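PDB 3LX2: DNA polymerase sliding clamp 2 from Thermococcus kodakarensis, which forms a homotrimeric ring through which DNA passes, and probably acts as a sliding platform that tethers the replicative polymerase and other proteins to DNA. Local coordinates for residues D42-V47 / V202-D207; G139-A144 / D216-R221; K146-K149 / S154-F157; I220-G223 / P227-L230; L230-R235 / V240-A245. All coordinates share one frame; numbering follows the deposited sequence.

How the contacts relate
Contacts 2, 3, 4 and 5 are buried within the C-terminal half, whereas contact 1 is only partly buried and joins a loop of the N-terminal half to helix 202-209. Contacts 4 and 5 share Leu230 and are neighbouring strand pairs of one sheet, so backbone hydrogen bonds dominate them. Contacts 2 and 3 both use helix 138-151, which they attach by aliphatic side chains to two different sheets; both also touch the second subunit. Contact 2 hands over to contact 4 at Ile220 and Arg221. Contact 1 differs again, being an aromatic ring set against valines beside a turn organised by a carboxylate.

Contact 1: residues D42-V47 / V202-D207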
# COMPACT_ATOMS: atom_id res chain seq x y z
N ASP A 42 0.89 -30.88 -5.16
CA ASP A 42 1.35 -30.01 -6.26
C ASP A 42 2.04 -30.80 -7.38
O ASP A 42 2.58 -31.88 -7.14
CB ASP A 42 2.25 -28.87 -5.71
CG ASP A 42 3.69 -29.28 -5.53
OD1 ASP A 42 4.58 -28.61 -6.11
OD2 ASP A 42 3.95 -30.29 -4.83
N PRO A 43 2.06 -30.25 -8.60
CA PRO A 43 2.65 -30.98 -9.72
C PRO A 43 4.15 -31.29 -9.52
O PRO A 43 4.68 -32.20 -10.15
CB PRO A 43 2.47 -30.01 -10.92
CG PRO A 43 1.78 -28.80 -10.40
CD PRO A 43 1.89 -28.82 -8.91
N SER A 44 4.80 -30.55 -8.63
CA SER A 44 6.21 -30.83 -8.33
C SER A 44 6.35 -31.96 -7.35
O SER A 44 7.47 -32.40 -7.07
CB SER A 44 6.84 -29.61 -7.69
OG SER A 44 8.24 -29.69 -7.90
N ARG A 45 5.23 -32.40 -6.81
CA ARG A 45 5.21 -33.37 -5.73
C ARG A 45 6.04 -32.88 -4.55
O ARG A 45 6.52 -33.68 -3.76
CB ARG A 45 5.75 -34.73 -6.19
CG ARG A 45 5.26 -35.17 -7.56
CD ARG A 45 3.79 -35.33 -7.49
NE ARG A 45 3.18 -35.63 -8.78
CZ ARG A 45 1.88 -35.47 -9.01
NH1 ARG A 45 1.11 -34.99 -8.05
NH2 ARG A 45 1.36 -35.77 -10.20
N VAL A 46 6.23 -31.58 -4.42
CA VAL A 46 6.88 -31.11 -3.23
C VAL A 46 5.91 -30.86 -2.06
O VAL A 46 6.32 -30.94 -0.89
CB VAL A 46 7.77 -29.92 -3.51
CG1 VAL A 46 8.36 -29.42 -2.24
CG2 VAL A 46 8.90 -30.38 -4.38
N VAL A 47 4.63 -30.63 -2.37
CA VAL A 47 3.67 -30.10 -1.40
C VAL A 47 2.36 -30.88 -1.35
O VAL A 47 1.70 -31.04 -2.35
CB VAL A 47 3.40 -28.56 -1.65
CG1 VAL A 47 2.29 -28.03 -0.81
CG2 VAL A 47 4.63 -27.76 -1.36
N VAL A 202 12.35 -22.63 1.18
CA VAL A 202 11.82 -21.39 1.72
C VAL A 202 10.51 -20.90 1.07
O VAL A 202 9.56 -20.45 1.77
CB VAL A 202 12.91 -20.31 1.65
CG1 VAL A 202 12.35 -18.91 1.82
CG2 VAL A 202 13.93 -20.61 2.73
N ALA A 203 10.47 -20.99 -0.25
CA ALA A 203 9.39 -20.39 -1.02
C ALA A 203 8.15 -21.09 -0.60
O ALA A 203 7.15 -20.47 -0.23
CB ALA A 203 9.62 -20.63 -2.50
N TYR A 204 8.21 -22.40 -0.63
CA TYR A 204 7.09 -23.23 -0.17
C TYR A 204 6.52 -22.84 1.25
O TYR A 204 5.31 -22.61 1.38
CB TYR A 204 7.45 -24.72 -0.34
CG TYR A 204 7.66 -25.14 -1.82
CD1 TYR A 204 6.58 -25.50 -2.63
CD2 TYR A 204 8.94 -25.16 -2.40
CE1 TYR A 204 6.76 -25.87 -3.98
CE2 TYR A 204 9.13 -25.52 -3.78
CZ TYR A 204 8.03 -25.88 -4.55
OH TYR A 204 8.17 -26.26 -5.89
N LEU A 205 7.37 -22.69 2.26
CA LEU A 205 6.93 -22.43 3.63
C LEU A 205 6.29 -21.06 3.82
O LEU A 205 5.29 -20.88 4.58
CB LEU A 205 8.10 -22.61 4.62
CG LEU A 205 8.95 -23.91 4.59
CD1 LEU A 205 9.69 -24.06 5.86
CD2 LEU A 205 8.17 -25.18 4.36
N GLU A 206 6.86 -20.08 3.13
CA GLU A 206 6.45 -18.71 3.20
C GLU A 206 5.04 -18.57 2.62
O GLU A 206 4.26 -17.75 3.07
CB GLU A 206 7.47 -17.86 2.42
CG GLU A 206 6.91 -16.54 1.86
CD GLU A 206 8.02 -15.61 1.32
OE1 GLU A 206 8.63 -15.96 0.25
OE2 GLU A 206 8.24 -14.54 1.98
N ASP A 207 4.75 -19.34 1.58
CA ASP A 207 3.41 -19.35 1.00
C ASP A 207 2.38 -20.07 1.88
O ASP A 207 1.21 -19.69 1.91
CB ASP A 207 3.42 -19.97 -0.41
CG ASP A 207 3.85 -18.99 -1.50
OD1 ASP A 207 3.84 -17.75 -1.28
OD2 ASP A 207 4.17 -19.46 -2.61
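One face of the Tyr204 ring is covered by Val46, whose CG1 lies 4.0 Å from the ring centroid and just 2° off the ring normal, a well-centred CH-pi contact. Val46 CG1 stands opposite its own backbone nitrogen, and this rotation carries the methyl over the middle of the ring. Val47 CG2 approaches obliquely, modelled at an unusually short 3.2 Å from Tyr204 CD1 that is doubtful in detail. Asp42 OD1 also comes in obliquely, 4.1 Å from Tyr204 CE1, with the carboxylate and ring planes 71° apart, so the two flat groups do not stack. At the far end of the ring, Ser44 OG is 4.0 Å from Tyr204 OH, too long for a hydrogen bond.

The turn itself is organised by bonds within 42-47. A type I turn runs from Asp42 to Arg45, closed by Arg45 N to Asp42 O at 2.7 Å. Asp42 OD2 accepts Val47 N at 2.6 Å, the donor lying above the carboxylate plane, while OD1 receives a weak bond from Ser44 N. The carboxylate thus links the turn to the start of strand 47-54 and helps to hold Val47, one of the two valines at the ring.

The loop between strands 35-41 and 47-54 thus leans on helix 202-209, joining the N- and C-terminal halves of the PCNA fold; Phe23 touches both Tyr204 and Val47. In relatives this loop borders the groove that receives PIP-box peptides, and it probably does so here. Chemically, adhesion across the contact is apolar and aromatic, while polarity serves to shape the loop.

Contact 2: residues G139-A144 / D216-R221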
# COMPACT_ATOMS: atom_id res chain seq x y z
N GLY A 139 4.11 -16.07 13.78
CA GLY A 139 4.99 -14.89 13.65
C GLY A 139 6.45 -15.26 13.80
O GLY A 139 7.31 -14.72 13.12
N ALA A 140 6.71 -16.22 14.68
CA ALA A 140 8.07 -16.72 14.89
C ALA A 140 8.55 -17.43 13.63
O ALA A 140 9.59 -17.04 13.06
CB ALA A 140 8.14 -17.65 16.11
N LEU A 141 7.82 -18.46 13.18
CA LEU A 141 8.14 -19.09 11.90
C LEU A 141 8.28 -18.05 10.81
O LEU A 141 9.26 -18.07 10.10
CB LEU A 141 7.11 -20.09 11.46
CG LEU A 141 7.17 -21.42 12.19
CD1 LEU A 141 6.51 -22.49 11.34
CD2 LEU A 141 8.61 -21.83 12.55
N LYS A 142 7.32 -17.16 10.68
CA LYS A 142 7.37 -16.25 9.52
C LYS A 142 8.64 -15.43 9.60
O LYS A 142 9.14 -14.98 8.60
CB LYS A 142 6.18 -15.32 9.46
CG LYS A 142 4.93 -16.00 8.93
CD LYS A 142 3.85 -15.01 8.55
CE LYS A 142 2.97 -14.64 9.70
NZ LYS A 142 1.76 -13.88 9.23
N ARG A 143 9.15 -15.26 10.81
CA ARG A 143 10.37 -14.52 11.00
C ARG A 143 11.45 -15.40 10.41
O ARG A 143 12.06 -15.05 9.41
CB ARG A 143 10.62 -14.25 12.51
CG ARG A 143 12.12 -14.30 13.02
CD ARG A 143 13.13 -13.25 12.44
NE ARG A 143 12.63 -11.85 12.39
CZ ARG A 143 12.87 -10.89 13.29
NH1 ARG A 143 13.63 -11.10 14.38
NH2 ARG A 143 12.35 -9.69 13.09
N ALA A 144 11.66 -16.55 11.03
CA ALA A 144 12.66 -17.49 10.61
C ALA A 144 12.68 -17.61 9.09
O ALA A 144 13.70 -17.36 8.42
CB ALA A 144 12.38 -18.81 11.21
N ASP A 216 -1.64 -17.10 15.74
CA ASP A 216 -1.95 -18.53 15.45
C ASP A 216 -0.85 -19.53 15.84
O ASP A 216 0.33 -19.41 15.48
CB ASP A 216 -2.34 -18.75 13.97
CG ASP A 216 -3.54 -17.90 13.53
OD1 ASP A 216 -4.38 -17.54 14.39
OD2 ASP A 216 -3.64 -17.56 12.34
N GLU A 217 -1.26 -20.54 16.58
CA GLU A 217 -0.40 -21.67 16.84
C GLU A 217 -0.26 -22.54 15.59
O GLU A 217 -1.24 -22.76 14.84
CB GLU A 217 -0.94 -22.47 18.00
CG GLU A 217 -0.91 -21.67 19.31
CD GLU A 217 -1.52 -22.40 20.52
OE1 GLU A 217 -1.45 -23.65 20.63
OE2 GLU A 217 -2.08 -21.67 21.38
N VAL A 218 0.98 -22.97 15.35
CA VAL A 218 1.32 -23.85 14.28
C VAL A 218 2.06 -25.01 14.88
O VAL A 218 3.00 -24.82 15.62
CB VAL A 218 2.33 -23.21 13.30
CG1 VAL A 218 2.76 -24.25 12.20
CG2 VAL A 218 1.80 -21.87 12.72
N ILE A 219 1.66 -26.20 14.48
CA ILE A 219 2.28 -27.44 14.88
C ILE A 219 3.30 -27.88 13.82
O ILE A 219 3.01 -27.88 12.64
CB ILE A 219 1.17 -28.53 15.06
CG1 ILE A 219 0.25 -28.14 16.23
CG2 ILE A 219 1.78 -29.97 15.14
CD1 ILE A 219 -0.91 -29.12 16.54
N ILE A 220 4.48 -28.29 14.27
CA ILE A 220 5.58 -28.69 13.40
C ILE A 220 6.04 -30.09 13.75
O ILE A 220 6.09 -30.42 14.91
CB ILE A 220 6.77 -27.78 13.61
CG1 ILE A 220 6.47 -26.38 13.14
CG2 ILE A 220 7.99 -28.30 12.86
CD1 ILE A 220 7.47 -25.39 13.70
N ARG A 221 6.37 -30.91 12.75
CA ARG A 221 6.98 -32.25 12.99
C ARG A 221 8.01 -32.50 11.91
O ARG A 221 7.76 -32.12 10.76
CB ARG A 221 5.92 -33.35 12.97
CG ARG A 221 4.92 -33.34 14.13
CD ARG A 221 3.91 -34.51 14.04
NE ARG A 221 3.32 -34.86 15.34
CZ ARG A 221 2.06 -34.59 15.73
NH1 ARG A 221 1.20 -33.96 14.91
NH2 ARG A 221 1.65 -34.98 16.94
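Leu141 overlaps the end of Ile220 with both of its methyls: Leu141 CD1 and CD2 each lie 3.9 Å from Ile220 CD1. The two side chains reach toward each other tip to tip, so the fork of the leucine closes on a single terminal methyl. Ile220 supplies that tip because its chain runs on nearly extended past CG1 (chi2 164°). Val218, two residues back on the same side of the strand, adds a looser touch, with its CG1 4.2 Å from Leu141 CD1.

Side chains alone span the gap, since the nearest alpha carbons, Leu141 CA and Val218 CA, are 8.7 Å apart. This is a helix laid over the face of an antiparallel sheet, here helix 138-151 on strand 217-222, as in the helix-lined inner layer of PCNA clamps. Val136 and Phe166 also touch Leu141. From the same helix Arg143 forms a salt bridge with Asp87 of the second subunit, which places this turn close to the trimer interface.

All three touching residues are buried and aliphatic, and 119 Å² is covered in total. Attachment here consequently rests on dispersion and exclusion of water, with Leu141 as the one residue of 139-144 that touches 216-221.

Contact 3: residues K146-K149 / S154-F157; sequences KAAK and SIYF
Along 146-149 the helix offers Ala148 to Ile155, with its neighbours serving other partners. Lys146 comes first, its CB bond pointing away from the strand and its side chain packing on Leu82 of the second subunit, and Ala147 follows, resting on Phe111 of that same subunit. Ala148 then points toward strand 154-159, and its CB is 3.5 Å from Ile155 CD1 and 3.8 Å from Ile155 CB. A single methyl thus sits along the flank of the isoleucine, touching its branch point as well as its end. Lys149 closes the segment, turned away from the strand and salt-bridged to Glu206.

Ile155 takes its shape because CG1 stands opposite its backbone N (chi1 -176°), while CG2 meets the edge of the Phe157 ring in its plane. The small alanine permits a close approach, with Ala148 CA and Ile155 CA 6.0 Å apart.

The contact folds the end of helix 138-151 back on the strand that follows it, and Val202 of helix 202-209 touches Ala148 and Ile155. The chemistry is therefore divided by helix side: an apolar, sheet-facing methyl secures the helix to strand 154-159, while Lys149, an exposed lysine, is engaged by charge.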
# COMPACT_ATOMS: atom_id res chain seq x y z
N LYS A 146 11.43 -15.85 6.72
CA LYS A 146 11.73 -14.64 5.95
C LYS A 146 13.22 -14.21 6.07
O LYS A 146 13.77 -13.57 5.19
CB LYS A 146 10.85 -13.54 6.46
CG LYS A 146 10.29 -12.69 5.41
CD LYS A 146 9.14 -11.88 5.97
CE LYS A 146 7.82 -12.70 5.90
NZ LYS A 146 6.59 -11.85 5.99
N ALA A 147 13.87 -14.61 7.16
CA ALA A 147 15.27 -14.37 7.34
C ALA A 147 16.08 -15.36 6.49
O ALA A 147 17.14 -15.02 5.94
CB ALA A 147 15.62 -14.47 8.81
N ALA A 148 15.59 -16.58 6.38
CA ALA A 148 16.25 -17.55 5.51
C ALA A 148 16.26 -16.99 4.07
O ALA A 148 17.33 -16.80 3.51
CB ALA A 148 15.59 -18.93 5.58
N LYS A 149 15.07 -16.66 3.54
CA LYS A 149 14.95 -16.21 2.16
C LYS A 149 16.05 -15.24 1.73
O LYS A 149 16.47 -15.28 0.58
CB LYS A 149 13.57 -15.58 1.85
CG LYS A 149 13.47 -14.95 0.45
CD LYS A 149 12.15 -15.20 -0.30
CE LYS A 149 11.05 -14.24 0.19
NZ LYS A 149 10.27 -13.71 -0.93
N SER A 154 16.81 -22.41 0.65
CA SER A 154 16.61 -23.57 1.50
C SER A 154 16.66 -23.12 2.93
O SER A 154 17.41 -22.19 3.23
CB SER A 154 17.72 -24.56 1.28
OG SER A 154 17.40 -25.32 0.14
N ILE A 155 15.86 -23.76 3.79
CA ILE A 155 15.92 -23.49 5.21
C ILE A 155 16.07 -24.78 5.97
O ILE A 155 15.40 -25.77 5.67
CB ILE A 155 14.71 -22.60 5.75
CG1 ILE A 155 14.89 -22.26 7.23
CG2 ILE A 155 13.36 -23.25 5.52
CD1 ILE A 155 13.97 -21.16 7.78
N TYR A 156 16.96 -24.74 6.96
CA TYR A 156 17.23 -25.88 7.81
C TYR A 156 16.40 -25.80 9.05
O TYR A 156 16.34 -24.74 9.70
CB TYR A 156 18.72 -25.97 8.18
CG TYR A 156 19.57 -26.52 7.07
CD1 TYR A 156 19.75 -27.90 6.93
CD2 TYR A 156 20.17 -25.68 6.12
CE1 TYR A 156 20.51 -28.44 5.90
CE2 TYR A 156 20.94 -26.21 5.09
CZ TYR A 156 21.10 -27.61 4.99
OH TYR A 156 21.84 -28.20 3.98
N PHE A 157 15.76 -26.92 9.35
CA PHE A 157 15.00 -27.12 10.58
C PHE A 157 15.88 -28.05 11.39
O PHE A 157 16.22 -29.13 10.92
CB PHE A 157 13.65 -27.80 10.26
CG PHE A 157 12.54 -26.83 9.93
CD1 PHE A 157 11.33 -26.87 10.64
CD2 PHE A 157 12.69 -25.90 8.93
CE1 PHE A 157 10.31 -25.98 10.37
CE2 PHE A 157 11.67 -24.99 8.64
CZ PHE A 157 10.47 -25.02 9.36

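Contact 4: residues I220-G223 / P227-L230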
# COMPACT_ATOMS: atom_id res chain seq x y z
N ILE A 220 4.48 -28.29 14.27
CA ILE A 220 5.58 -28.69 13.40
C ILE A 220 6.04 -30.09 13.75
O ILE A 220 6.09 -30.42 14.91
CB ILE A 220 6.77 -27.78 13.61
CG1 ILE A 220 6.47 -26.38 13.14
CG2 ILE A 220 7.99 -28.30 12.86
CD1 ILE A 220 7.47 -25.39 13.70
N ARG A 221 6.37 -30.91 12.75
CA ARG A 221 6.98 -32.25 12.99
C ARG A 221 8.01 -32.50 11.91
O ARG A 221 7.76 -32.12 10.76
CB ARG A 221 5.92 -33.35 12.97
CG ARG A 221 4.92 -33.34 14.13
CD ARG A 221 3.91 -34.51 14.04
NE ARG A 221 3.32 -34.86 15.34
CZ ARG A 221 2.06 -34.59 15.73
NH1 ARG A 221 1.20 -33.96 14.91
NH2 ARG A 221 1.65 -34.98 16.94
N PHE A 222 9.18 -33.06 12.26
CA PHE A 222 10.23 -33.38 11.24
C PHE A 222 11.25 -34.48 11.57
O PHE A 222 11.09 -35.19 12.55
CB PHE A 222 10.90 -32.11 10.67
CG PHE A 222 11.62 -31.28 11.68
CD1 PHE A 222 10.92 -30.39 12.47
CD2 PHE A 222 13.00 -31.37 11.81
CE1 PHE A 222 11.58 -29.59 13.43
CE2 PHE A 222 13.67 -30.57 12.76
CZ PHE A 222 12.96 -29.68 13.56
N GLY A 223 12.28 -34.64 10.73
CA GLY A 223 13.38 -35.57 10.99
C GLY A 223 14.43 -35.40 9.92
O GLY A 223 14.41 -34.39 9.18
N PRO A 227 9.66 -35.75 5.03
CA PRO A 227 8.73 -34.62 4.82
C PRO A 227 8.50 -33.79 6.09
O PRO A 227 8.47 -34.35 7.18
CB PRO A 227 7.45 -35.30 4.38
CG PRO A 227 7.87 -36.62 3.79
CD PRO A 227 9.25 -36.95 4.27
N LEU A 228 8.41 -32.46 5.97
CA LEU A 228 8.06 -31.61 7.12
C LEU A 228 6.54 -31.50 7.26
O LEU A 228 5.86 -31.31 6.26
CB LEU A 228 8.62 -30.20 6.94
CG LEU A 228 8.03 -29.03 7.76
CD1 LEU A 228 8.55 -29.04 9.20
CD2 LEU A 228 8.34 -27.66 7.11
N LEU A 229 6.01 -31.58 8.48
CA LEU A 229 4.58 -31.24 8.73
C LEU A 229 4.40 -29.84 9.32
O LEU A 229 5.09 -29.46 10.25
CB LEU A 229 3.85 -32.26 9.61
CG LEU A 229 2.42 -31.83 10.08
CD1 LEU A 229 1.36 -31.81 8.93
CD2 LEU A 229 1.87 -32.61 11.32
N LEU A 230 3.51 -29.06 8.73
CA LEU A 230 3.02 -27.84 9.36
C LEU A 230 1.50 -27.97 9.32
O LEU A 230 0.88 -28.14 8.25
CB LEU A 230 3.43 -26.59 8.59
CG LEU A 230 4.86 -26.19 8.25
CD1 LEU A 230 4.83 -24.80 7.71
CD2 LEU A 230 5.75 -26.22 9.47
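Arg221 and Leu229 exchange two backbone hydrogen bonds. Leu229 N donates to Arg221 O at 2.9 Å, almost straight at 171° and in the carbonyl plane; Arg221 N returns one to Leu229 O at 3.2 Å, more bent at 153° and with the donor tilted from the carbonyl plane. This pair is the hydrogen-bonded rung of a beta hairpin formed by strands 217-222 and 228-234, whose local axes run antiparallel at 172°. Ile220 and Leu230 make the adjoining non-hydrogen-bonded pair. There Leu229 O has a further close neighbour, Ile220 CA at 3.3 Å, a CA-H...O contact.

Packing follows the two faces of the sheet. On the face of Ile220 and Leu230 the two side chains run alongside, with Ile220 CG1 3.7 Å from Leu230 CD2. Leu228 crosses Ile220 at a slant, its CD1 3.8 Å from Ile220 CG2 and 3.5 Å from Arg221 O. Helix 202-209 covers this side, Leu205 touching Leu228 and Ile208 touching Leu230. Phe222 belongs to the same buried cluster; its ring leads away from 227-230 and meets Phe157 edge-to-face.

On the other face Arg221 and Leu229 lie side by side, and Trp130, which touches both, also donates from NE1 to Pro227 O, tying the loop before strand 132-137 to the hairpin end. Arg221 is extended from CG to NE, a shape that keeps its aliphatic part beside the leucine, and Leu229 CD2 rests at the edge of the guanidinium, near its plane, 3.9 Å from Arg221 NH1.

Contact 5: residues L230-R235 / V240-A245; sequences LKYMVR and VSFLIA
Four backbone hydrogen bonds join 230-235 to 240-245, two at each hydrogen-bonded pair. Between Leu230 and Phe242, Phe242 N donates to Leu230 O at 2.9 Å and 171°, and Leu230 N donates to Phe242 O at 3.1 Å. Between Tyr232 and Val240 the bonds are shorter, Tyr232 N to Val240 O at 2.7 Å and Val240 N to Tyr232 O at 2.8 Å, though the latter is bent to 138°.

Weaker CA-H...O contacts fill the non-hydrogen-bonded pair, Lys231 with Ser241: Lys231 CA lies 3.1 Å from Val240 O, and Ser241 CA approaches Leu230 O.

These strands form an antiparallel hairpin in the large sheet of the clamp subunit. Strand 238-244 also pairs with strand 47-54 of the N-terminal half, through Ser241 with Asp50 and Leu243 with Leu48, so the sheet runs continuously through both halves of the PCNA fold.

Aromatic contacts gather on the face of Leu230, Tyr232, Val240 and Phe242. Val240 CB makes a CH-pi contact with Tyr232, 4.0 Å from the ring centroid but offset toward the rim. Tyr232 CG stands between its backbone N and carbonyl carbon (chi1 52°), which turns the ring alongside Val240. Phe242 presents its edge, CE2 being 4.0 Å from Tyr232 CE1, and Thr19 of helix 10-21 touches both aromatic residues.

Among aliphatic contacts, Val234 CG1 meets Val240 CG2 at 3.8 Å. Across the other face, the stem of Lys231 passes Ser241 OG, and its NZ forms a salt bridge with Glu239.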
# COMPACT_ATOMS: atom_id res chain seq x y z
N LEU A 230 3.51 -29.06 8.73
CA LEU A 230 3.02 -27.84 9.36
C LEU A 230 1.50 -27.97 9.32
O LEU A 230 0.88 -28.14 8.25
CB LEU A 230 3.43 -26.59 8.59
CG LEU A 230 4.86 -26.19 8.25
CD1 LEU A 230 4.83 -24.80 7.71
CD2 LEU A 230 5.75 -26.22 9.47
N LYS A 231 0.93 -27.89 10.52
CA LYS A 231 -0.47 -28.11 10.74
C LYS A 231 -1.07 -26.93 11.51
O LYS A 231 -0.49 -26.46 12.52
CB LYS A 231 -0.65 -29.41 11.53
CG LYS A 231 -2.08 -29.69 12.06
CD LYS A 231 -2.05 -31.12 12.62
CE LYS A 231 -3.35 -31.51 13.27
NZ LYS A 231 -3.48 -32.99 13.33
N TYR A 232 -2.19 -26.43 11.00
CA TYR A 232 -2.97 -25.48 11.77
C TYR A 232 -4.39 -25.88 12.08
O TYR A 232 -5.14 -26.35 11.20
CB TYR A 232 -2.85 -24.02 11.30
CG TYR A 232 -3.09 -23.62 9.83
CD1 TYR A 232 -2.02 -23.57 8.90
CD2 TYR A 232 -4.34 -23.13 9.40
CE1 TYR A 232 -2.21 -23.13 7.55
CE2 TYR A 232 -4.54 -22.67 8.03
CZ TYR A 232 -3.48 -22.68 7.13
OH TYR A 232 -3.65 -22.22 5.82
N MET A 233 -4.74 -25.74 13.35
CA MET A 233 -6.09 -26.01 13.85
C MET A 233 -6.95 -24.84 13.45
O MET A 233 -6.50 -23.72 13.56
CB MET A 233 -6.07 -26.16 15.36
CG MET A 233 -5.30 -27.36 15.81
SD MET A 233 -5.65 -28.79 14.76
CE MET A 233 -5.16 -30.12 15.88
N VAL A 234 -8.13 -25.08 12.90
CA VAL A 234 -9.00 -23.93 12.50
C VAL A 234 -10.22 -23.88 13.41
O VAL A 234 -10.99 -24.82 13.50
CB VAL A 234 -9.26 -23.81 10.96
CG1 VAL A 234 -8.84 -25.06 10.21
CG2 VAL A 234 -10.71 -23.39 10.62
N ARG A 235 -10.31 -22.79 14.16
CA ARG A 235 -11.27 -22.64 15.26
C ARG A 235 -11.42 -23.87 16.13
O ARG A 235 -12.55 -24.27 16.44
CB ARG A 235 -12.66 -22.25 14.75
CG ARG A 235 -12.77 -20.85 14.18
CD ARG A 235 -14.16 -20.67 13.66
NE ARG A 235 -14.34 -19.45 12.90
CZ ARG A 235 -15.53 -19.03 12.46
NH1 ARG A 235 -16.62 -19.76 12.70
NH2 ARG A 235 -15.61 -17.90 11.77
N VAL A 240 -5.71 -28.16 9.15
CA VAL A 240 -5.05 -27.94 7.85
C VAL A 240 -3.58 -28.32 7.97
O VAL A 240 -2.84 -27.77 8.79
CB VAL A 240 -5.14 -26.49 7.33
CG1 VAL A 240 -4.55 -26.42 5.93
CG2 VAL A 240 -6.53 -26.02 7.30
N SER A 241 -3.17 -29.22 7.09
CA SER A 241 -1.92 -29.95 7.17
C SER A 241 -1.24 -29.90 5.84
O SER A 241 -1.85 -30.20 4.82
CB SER A 241 -2.20 -31.41 7.45
OG SER A 241 -2.86 -31.56 8.70
N PHE A 242 0.01 -29.48 5.87
CA PHE A 242 0.90 -29.55 4.75
C PHE A 242 2.10 -30.49 5.04
O PHE A 242 2.77 -30.42 6.10
CB PHE A 242 1.43 -28.16 4.41
CG PHE A 242 0.37 -27.19 3.94
CD1 PHE A 242 0.02 -27.11 2.60
CD2 PHE A 242 -0.26 -26.31 4.84
CE1 PHE A 242 -0.94 -26.16 2.15
CE2 PHE A 242 -1.22 -25.39 4.39
CZ PHE A 242 -1.57 -25.32 3.03
N LEU A 243 2.34 -31.41 4.11
CA LEU A 243 3.62 -32.13 4.12
C LEU A 243 4.51 -31.54 3.05
O LEU A 243 4.07 -31.35 1.90
CB LEU A 243 3.42 -33.62 3.90
CG LEU A 243 2.48 -34.36 4.86
CD1 LEU A 243 2.26 -35.77 4.33
CD2 LEU A 243 2.95 -34.44 6.26
N ILE A 244 5.73 -31.18 3.44
CA ILE A 244 6.66 -30.58 2.48
C ILE A 244 7.88 -31.49 2.35
O ILE A 244 8.58 -31.75 3.33
CB ILE A 244 7.17 -29.20 2.89
CG1 ILE A 244 6.01 -28.22 3.15
CG2 ILE A 244 8.11 -28.62 1.77
CD1 ILE A 244 5.59 -28.13 4.59
N ALA A 245 8.11 -31.95 1.12
CA ALA A 245 9.23 -32.84 0.84
C ALA A 245 10.58 -32.16 1.12
O ALA A 245 10.73 -30.95 0.88
CB ALA A 245 9.17 -33.37 -0.61